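PDB 5I3S: inositol monophosphatase family protein from Staphylococcus aureus, which probably hydrolyses inositol monophosphate or related small phosphate esters to release inorganic phosphate. Local coordinates for residues 1-6 with 109-114; 59-64 with 77-82. All blocks are in the same frame, centred on the assembly; numbering follows the deposited sequence.

Interaction 1. Residues 1-6 with 109-114; sequences MALYGF and KPYAGF
Tyr4, in the first turn of the helix that starts at Ala2, lies over strand 109-114 at Ala112, the two CA atoms 6.9 Å apart. The axes of the short segments approach to 9.5 Å and their N-to-C directions differ by 33°, so helix and strand run roughly the same way. No backbone-to-backbone hydrogen bond joins them, and side chains fill the gap. The Tyr4 ring reaches the strand with its CD1-CE1 side. Its CG stands anti to the backbone N (chi1 -173°), which swings the ring out across the strand, beside Ala112 and Phe114. There CD1 and CE1 meet the end of the Phe114 ring, with Tyr4 CD1 3.4 Å from Phe114 CZ. The ring planes are inclined at 32° with centroids 5.2 Å apart. Ala112 CB adds a contact at the Tyr4 ring edge, 3.8 Å from Tyr4 CD1. Here the amino-terminal helix packs on one face of the large mixed sheet, mostly antiparallel, of the sugar phosphatase fold. The strand carries a classic beta bulge, Tyr111 and Ala112 both facing Ile104 of the adjacent strand, and both residues direct their CB toward the helix. Tyr111 extends its phenol to the helix start, where a weak, bent hydrogen bond runs from Tyr4 N to Tyr111 OH (3.4 Å). Leu3 flanks the same phenol, its CD2 lying 3.8 Å from Tyr111 CE2. The hydroxyl of Tyr4 passes beyond these partners to a hydrogen bond with ND1 of His125 on strand 122-127.

Interaction 2. Residues 59-64 with 77-82; sequences NHQVLG and GTVWVV
His60 and Trp80 meet where strands 61-64 and 78-82 begin to pair as parallel neighbours, with 61-64 at the margin of the seven-stranded mixed sheet. Alternating backbone bonds zip the pair together: Gln61 N to Thr78 O, Trp80 N to Gln61 O, Leu63 N to Trp80 O at 2.7 Å, and Val82 N to Leu63 O. Trp80 CB lies 3.8 Å from Gln61 O and 4.2 Å from Val62 CG2. CG stands anti to the carbonyl carbon, and chi2 of 58° turns the CD1-NE1 edge toward His60; CD1 comes 3.9 Å from Gln61 O, and NE1 donates to His60 ND1. At the far end, CZ2 packs on Leu3 CD1 and CH2 on Phe6 CE2; the side chain also touches Ala7 and Leu10 of helix 2-24. Thr78 CB sits over the centre of one imidazole face, a CH-pi contact, while Tyr57 stacks with the same ring. Gln61, Leu63, Val79 and Val81 line the opposite face of the sheet, where Leu63 CB meets Val81 CB at 4.0 Å. The indole-imidazole bond is 3.3 Å from Trp80 NE1 to His60 ND1, bent to 149° at the hydrogen, with NE1 tilted 20° out of the imidazole plane.

In the fold
Both contacts reach the same seven-stranded sheet, and their centres lie 12 Å apart. Interaction 2 is the more buried, built within the sheet by a regular backbone ladder and supplemented by side chains on each face. Interaction 1 is only partly buried and joins a helix to that sheet almost wholly through side chains, with a single weak hydrogen bond between its segments. Helix 2-24 bridges them: Leu3, which touches Tyr111 in interaction 1, also packs, together with Phe6, against the indole of interaction 2. Strand 99-106 lies between strands 78-83 and 109-117, linking the two contacts through the sheet as well.

Interaction 1. Residues 1-6 with 109-114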
ATOM      1  N   MET A   1       7.730 -25.864 -22.889  1.00 43.06           N
ATOM      2  CA  MET A   1       7.051 -24.547 -22.635  1.00 45.19           C
ATOM      3  C   MET A   1       5.534 -24.634 -22.790  1.00 42.95           C
ATOM      4  O   MET A   1       4.868 -23.643 -22.624  1.00 43.61           O
ATOM      5  CB  MET A   1       7.616 -23.428 -23.545  1.00 40.41           C
ATOM      6  N   ALA A   2       4.988 -25.819 -23.071  1.00 40.51           N
ATOM      7  CA  ALA A   2       3.603 -25.946 -23.501  1.00 37.64           C
ATOM      8  C   ALA A   2       2.649 -25.603 -22.376  1.00 36.41           C
ATOM      9  O   ALA A   2       1.825 -24.715 -22.517  1.00 34.22           O
ATOM     10  CB  ALA A   2       3.318 -27.351 -24.014  1.00 38.53           C
ATOM     11  N   LEU A   3       2.793 -26.321 -21.265  1.00 34.51           N
ATOM     12  CA  LEU A   3       1.970 -26.160 -20.065  1.00 31.93           C
ATOM     13  C   LEU A   3       2.088 -24.737 -19.444  1.00 31.35           C
ATOM     14  O   LEU A   3       1.104 -24.188 -19.002  1.00 30.15           O
ATOM     15  CB  LEU A   3       2.316 -27.269 -19.045  1.00 29.61           C
ATOM     16  CG  LEU A   3       1.997 -27.129 -17.553  1.00 29.09           C
ATOM     17  CD1 LEU A   3       0.527 -27.167 -17.278  1.00 29.50           C
ATOM     18  CD2 LEU A   3       2.700 -28.237 -16.782  1.00 29.94           C
ATOM     19  N   TYR A   4       3.306 -24.196 -19.393  1.00 31.03           N
ATOM     20  CA  TYR A   4       3.562 -22.810 -19.030  1.00 31.59           C
ATOM     21  C   TYR A   4       2.736 -21.820 -19.840  1.00 33.45           C
ATOM     22  O   TYR A   4       2.095 -20.934 -19.258  1.00 32.25           O
ATOM     23  CB  TYR A   4       5.030 -22.494 -19.273  1.00 31.01           C
ATOM     24  CG  TYR A   4       5.465 -21.145 -18.779  1.00 32.43           C
ATOM     25  CD1 TYR A   4       5.373 -20.824 -17.425  1.00 30.78           C
ATOM     26  CD2 TYR A   4       6.005 -20.202 -19.642  1.00 31.66           C
ATOM     27  CE1 TYR A   4       5.792 -19.597 -16.945  1.00 31.42           C
ATOM     28  CE2 TYR A   4       6.422 -18.970 -19.170  1.00 35.77           C
ATOM     29  CZ  TYR A   4       6.311 -18.670 -17.813  1.00 34.96           C
ATOM     30  OH  TYR A   4       6.738 -17.450 -17.324  1.00 36.85           O
ATOM     31  N   GLY A   5       2.770 -21.987 -21.176  1.00 30.39           N
ATOM     32  CA  GLY A   5       2.037 -21.148 -22.098  1.00 28.92           C
ATOM     33  C   GLY A   5       0.542 -21.235 -21.888  1.00 30.31           C
ATOM     34  O   GLY A   5      -0.128 -20.205 -21.863  1.00 32.56           O
ATOM     35  N   PHE A   6       0.012 -22.462 -21.767  1.00 29.66           N
ATOM     36  CA  PHE A   6      -1.405 -22.707 -21.383  1.00 27.89           C
ATOM     37  C   PHE A   6      -1.773 -21.980 -20.063  1.00 26.44           C
ATOM     38  O   PHE A   6      -2.845 -21.393 -19.953  1.00 26.58           O
ATOM     39  CB  PHE A   6      -1.665 -24.226 -21.301  1.00 27.07           C
ATOM     40  CG  PHE A   6      -2.982 -24.622 -20.665  1.00 25.47           C
ATOM     41  CD1 PHE A   6      -4.175 -24.523 -21.363  1.00 27.38           C
ATOM     42  CD2 PHE A   6      -3.024 -25.126 -19.402  1.00 24.01           C
ATOM     43  CE1 PHE A   6      -5.388 -24.908 -20.783  1.00 26.01           C
ATOM     44  CE2 PHE A   6      -4.230 -25.483 -18.806  1.00 24.78           C
ATOM     45  CZ  PHE A   6      -5.415 -25.378 -19.503  1.00 25.72           C
ATOM     46  N   LYS A 109       7.578 -30.516  -6.584  1.00 37.90           N
ATOM     47  CA  LYS A 109       8.638 -29.573  -6.915  1.00 40.20           C
ATOM     48  C   LYS A 109       8.089 -28.395  -7.757  1.00 37.29           C
ATOM     49  O   LYS A 109       7.326 -28.623  -8.709  1.00 33.90           O
ATOM     50  CB  LYS A 109       9.771 -30.318  -7.643  1.00 47.09           C
ATOM     51  CG  LYS A 109      10.993 -30.645  -6.766  1.00 53.20           C
ATOM     52  CD  LYS A 109      12.115 -29.607  -6.925  1.00 59.22           C
ATOM     53  CE  LYS A 109      12.944 -29.385  -5.658  1.00 64.42           C
ATOM     54  NZ  LYS A 109      12.239 -28.525  -4.654  1.00 64.93           N
ATOM     55  N   PRO A 110       8.461 -27.135  -7.398  1.00 31.52           N
ATOM     56  CA  PRO A 110       8.069 -25.933  -8.147  1.00 30.98           C
ATOM     57  C   PRO A 110       8.389 -25.944  -9.645  1.00 31.38           C
ATOM     58  O   PRO A 110       9.552 -26.101 -10.004  1.00 33.11           O
ATOM     59  CB  PRO A 110       8.889 -24.818  -7.483  1.00 32.05           C
ATOM     60  CG  PRO A 110       9.205 -25.319  -6.120  1.00 32.72           C
ATOM     61  CD  PRO A 110       9.276 -26.810  -6.214  1.00 30.43           C
ATOM     62  N   TYR A 111       7.388 -25.726 -10.504  1.00 30.41           N
ATOM     63  CA  TYR A 111       7.619 -25.622 -11.959  1.00 32.80           C
ATOM     64  C   TYR A 111       7.428 -24.178 -12.419  1.00 32.97           C
ATOM     65  O   TYR A 111       8.318 -23.605 -13.016  1.00 35.47           O
ATOM     66  CB  TYR A 111       6.673 -26.564 -12.722  1.00 34.94           C
ATOM     67  CG  TYR A 111       6.557 -26.385 -14.247  1.00 36.83           C
ATOM     68  CD1 TYR A 111       7.517 -26.920 -15.133  1.00 39.90           C
ATOM     69  CD2 TYR A 111       5.451 -25.753 -14.807  1.00 35.23           C
ATOM     70  CE1 TYR A 111       7.380 -26.786 -16.525  1.00 36.94           C
ATOM     71  CE2 TYR A 111       5.315 -25.602 -16.189  1.00 37.32           C
ATOM     72  CZ  TYR A 111       6.273 -26.117 -17.056  1.00 38.97           C
ATOM     73  OH  TYR A 111       6.104 -25.944 -18.453  1.00 41.09           O
ATOM     74  N   ALA A 112       6.279 -23.585 -12.139  1.00 29.39           N
ATOM     75  CA  ALA A 112       6.000 -22.240 -12.629  1.00 28.51           C
ATOM     76  C   ALA A 112       5.139 -21.474 -11.626  1.00 26.57           C
ATOM     77  O   ALA A 112       4.372 -22.095 -10.904  1.00 27.46           O
ATOM     78  CB  ALA A 112       5.282 -22.325 -13.976  1.00 25.75           C
ATOM     79  N   GLY A 113       5.267 -20.149 -11.609  1.00 23.55           N
ATOM     80  CA  GLY A 113       4.379 -19.278 -10.845  1.00 25.61           C
ATOM     81  C   GLY A 113       3.878 -18.018 -11.590  1.00 26.43           C
ATOM     82  O   GLY A 113       4.604 -17.429 -12.460  1.00 25.95           O
ATOM     83  N   PHE A 114       2.657 -17.604 -11.225  1.00 22.47           N
ATOM     84  CA  PHE A 114       1.933 -16.513 -11.870  1.00 23.77           C
ATOM     85  C   PHE A 114       1.172 -15.679 -10.853  1.00 21.23           C
ATOM     86  O   PHE A 114       0.402 -16.253 -10.111  1.00 21.53           O
ATOM     87  CB  PHE A 114       0.917 -17.046 -12.909  1.00 24.31           C
ATOM     88  CG  PHE A 114       1.514 -17.979 -13.948  1.00 26.43           C
ATOM     89  CD1 PHE A 114       1.975 -17.496 -15.157  1.00 28.40           C
ATOM     90  CD2 PHE A 114       1.592 -19.359 -13.712  1.00 28.93           C
ATOM     91  CE1 PHE A 114       2.515 -18.357 -16.117  1.00 29.97           C
ATOM     92  CE2 PHE A 114       2.133 -20.230 -14.658  1.00 29.16           C
ATOM     93  CZ  PHE A 114       2.588 -19.726 -15.866  1.00 30.63           C
TER

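Interaction 2. Residues 59-64 with 77-82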
ATOM      1  N   ASN A  59      -5.748 -35.452 -15.822  1.00 41.98           N
ATOM      2  CA  ASN A  59      -5.138 -36.042 -14.595  1.00 43.20           C
ATOM      3  C   ASN A  59      -4.456 -35.069 -13.633  1.00 45.44           C
ATOM      4  O   ASN A  59      -3.954 -35.498 -12.584  1.00 49.40           O
ATOM      5  CB  ASN A  59      -4.088 -37.106 -14.977  1.00 42.07           C
ATOM      6  CG  ASN A  59      -4.682 -38.236 -15.778  1.00 38.83           C
ATOM      7  OD1 ASN A  59      -4.082 -38.691 -16.734  1.00 36.53           O
ATOM      8  ND2 ASN A  59      -5.904 -38.659 -15.413  1.00 38.78           N
ATOM      9  N   HIS A  60      -4.426 -33.778 -13.973  1.00 42.42           N
ATOM     10  CA  HIS A  60      -3.856 -32.764 -13.075  1.00 39.71           C
ATOM     11  C   HIS A  60      -4.755 -32.534 -11.867  1.00 37.89           C
ATOM     12  O   HIS A  60      -5.975 -32.713 -11.924  1.00 35.57           O
ATOM     13  CB  HIS A  60      -3.587 -31.464 -13.829  1.00 38.61           C
ATOM     14  CG  HIS A  60      -2.455 -31.575 -14.786  1.00 38.08           C
ATOM     15  ND1 HIS A  60      -1.853 -30.476 -15.354  1.00 42.66           N
ATOM     16  CD2 HIS A  60      -1.777 -32.654 -15.240  1.00 37.87           C
ATOM     17  CE1 HIS A  60      -0.866 -30.868 -16.140  1.00 43.45           C
ATOM     18  NE2 HIS A  60      -0.795 -32.187 -16.081  1.00 43.17           N
ATOM     19  N   GLN A  61      -4.105 -32.210 -10.756  1.00 35.63           N
ATOM     20  CA  GLN A  61      -4.785 -31.909  -9.518  1.00 33.90           C
ATOM     21  C   GLN A  61      -4.786 -30.384  -9.327  1.00 28.68           C
ATOM     22  O   GLN A  61      -3.843 -29.693  -9.735  1.00 24.84           O
ATOM     23  CB  GLN A  61      -4.058 -32.583  -8.354  1.00 37.45           C
ATOM     24  CG  GLN A  61      -3.560 -34.011  -8.595  1.00 38.28           C
ATOM     25  CD  GLN A  61      -3.450 -34.773  -7.281  1.00 41.44           C
ATOM     26  OE1 GLN A  61      -4.473 -35.127  -6.669  1.00 42.25           O
ATOM     27  NE2 GLN A  61      -2.218 -35.023  -6.830  1.00 43.58           N
ATOM     28  N   VAL A  62      -5.843 -29.889  -8.700  1.00 29.16           N
ATOM     29  CA  VAL A  62      -6.058 -28.466  -8.439  1.00 29.21           C
ATOM     30  C   VAL A  62      -6.248 -28.259  -6.924  1.00 29.90           C
ATOM     31  O   VAL A  62      -7.261 -28.699  -6.353  1.00 28.86           O
ATOM     32  CB  VAL A  62      -7.291 -27.951  -9.214  1.00 28.39           C
ATOM     33  CG1 VAL A  62      -7.672 -26.512  -8.810  1.00 28.66           C
ATOM     34  CG2 VAL A  62      -7.012 -28.020 -10.705  1.00 28.14           C
ATOM     35  N   LEU A  63      -5.270 -27.618  -6.279  1.00 28.80           N
ATOM     36  CA  LEU A  63      -5.410 -27.195  -4.874  1.00 28.74           C
ATOM     37  C   LEU A  63      -5.884 -25.757  -4.838  1.00 30.26           C
ATOM     38  O   LEU A  63      -5.140 -24.837  -5.152  1.00 27.61           O
ATOM     39  CB  LEU A  63      -4.099 -27.332  -4.133  1.00 28.07           C
ATOM     40  CG  LEU A  63      -4.047 -26.842  -2.691  1.00 28.35           C
ATOM     41  CD1 LEU A  63      -4.985 -27.660  -1.826  1.00 31.00           C
ATOM     42  CD2 LEU A  63      -2.636 -26.896  -2.118  1.00 27.85           C
ATOM     43  N   GLY A  64      -7.136 -25.556  -4.456  1.00 32.56           N
ATOM     44  CA  GLY A  64      -7.754 -24.246  -4.581  1.00 34.41           C
ATOM     45  C   GLY A  64      -8.403 -23.624  -3.346  1.00 37.11           C
ATOM     46  O   GLY A  64      -8.863 -24.328  -2.424  1.00 36.81           O
ATOM     47  N   GLY A  77       2.487 -36.098  -8.647  1.00 34.38           N
ATOM     48  CA  GLY A  77       1.923 -35.666  -9.930  1.00 33.62           C
ATOM     49  C   GLY A  77       1.906 -34.159 -10.084  1.00 31.87           C
ATOM     50  O   GLY A  77       2.704 -33.444  -9.471  1.00 31.62           O
ATOM     51  N   THR A  78       1.018 -33.671 -10.932  1.00 31.27           N
ATOM     52  CA  THR A  78       1.039 -32.243 -11.282  1.00 32.46           C
ATOM     53  C   THR A  78      -0.085 -31.543 -10.515  1.00 29.52           C
ATOM     54  O   THR A  78      -1.216 -32.032 -10.506  1.00 26.30           O
ATOM     55  CB  THR A  78       0.993 -31.963 -12.821  1.00 32.23           C
ATOM     56  OG1 THR A  78       2.069 -32.660 -13.480  1.00 29.85           O
ATOM     57  CG2 THR A  78       1.161 -30.431 -13.100  1.00 31.67           C
ATOM     58  N   VAL A  79       0.259 -30.421  -9.862  1.00 28.13           N
ATOM     59  CA  VAL A  79      -0.653 -29.723  -8.977  1.00 31.05           C
ATOM     60  C   VAL A  79      -0.707 -28.214  -9.233  1.00 30.47           C
ATOM     61  O   VAL A  79       0.313 -27.548  -9.166  1.00 26.89           O
ATOM     62  CB  VAL A  79      -0.299 -30.001  -7.511  1.00 32.84           C
ATOM     63  CG1 VAL A  79      -1.244 -29.268  -6.581  1.00 32.52           C
ATOM     64  CG2 VAL A  79      -0.386 -31.501  -7.272  1.00 34.39           C
ATOM     65  N   TRP A  80      -1.928 -27.719  -9.505  1.00 29.44           N
ATOM     66  CA  TRP A  80      -2.210 -26.303  -9.737  1.00 29.46           C
ATOM     67  C   TRP A  80      -2.686 -25.755  -8.416  1.00 27.14           C
ATOM     68  O   TRP A  80      -3.717 -26.218  -7.908  1.00 26.68           O
ATOM     69  CB  TRP A  80      -3.316 -26.116 -10.804  1.00 28.38           C
ATOM     70  CG  TRP A  80      -2.852 -26.430 -12.232  1.00 29.94           C
ATOM     71  CD1 TRP A  80      -2.348 -27.595 -12.677  1.00 30.16           C
ATOM     72  CD2 TRP A  80      -2.840 -25.541 -13.363  1.00 32.05           C
ATOM     73  NE1 TRP A  80      -2.050 -27.515 -14.009  1.00 30.28           N
ATOM     74  CE2 TRP A  80      -2.339 -26.267 -14.456  1.00 32.24           C
ATOM     75  CE3 TRP A  80      -3.237 -24.211 -13.562  1.00 31.22           C
ATOM     76  CZ2 TRP A  80      -2.210 -25.717 -15.728  1.00 32.88           C
ATOM     77  CZ3 TRP A  80      -3.098 -23.660 -14.821  1.00 33.29           C
ATOM     78  CH2 TRP A  80      -2.580 -24.404 -15.886  1.00 34.00           C
ATOM     79  N   VAL A  81      -1.975 -24.787  -7.846  1.00 22.80           N
ATOM     80  CA  VAL A  81      -2.486 -24.194  -6.594  1.00 23.69           C
ATOM     81  C   VAL A  81      -2.970 -22.762  -6.837  1.00 22.69           C
ATOM     82  O   VAL A  81      -2.165 -21.875  -7.127  1.00 22.61           O
ATOM     83  CB  VAL A  81      -1.566 -24.454  -5.351  1.00 23.08           C
ATOM     84  CG1 VAL A  81      -0.117 -24.480  -5.712  1.00 24.61           C
ATOM     85  CG2 VAL A  81      -1.834 -23.522  -4.197  1.00 22.29           C
ATOM     86  N   VAL A  82      -4.287 -22.559  -6.760  1.00 22.55           N
ATOM     87  CA  VAL A  82      -4.860 -21.328  -7.272  1.00 24.68           C
ATOM     88  C   VAL A  82      -5.607 -20.522  -6.224  1.00 25.30           C
ATOM     89  O   VAL A  82      -6.414 -21.082  -5.477  1.00 22.72           O
ATOM     90  CB  VAL A  82      -5.657 -21.515  -8.627  1.00 26.05           C
ATOM     91  CG1 VAL A  82      -5.732 -22.940  -9.106  1.00 25.84           C
ATOM     92  CG2 VAL A  82      -7.012 -20.811  -8.685  1.00 26.84           C
TER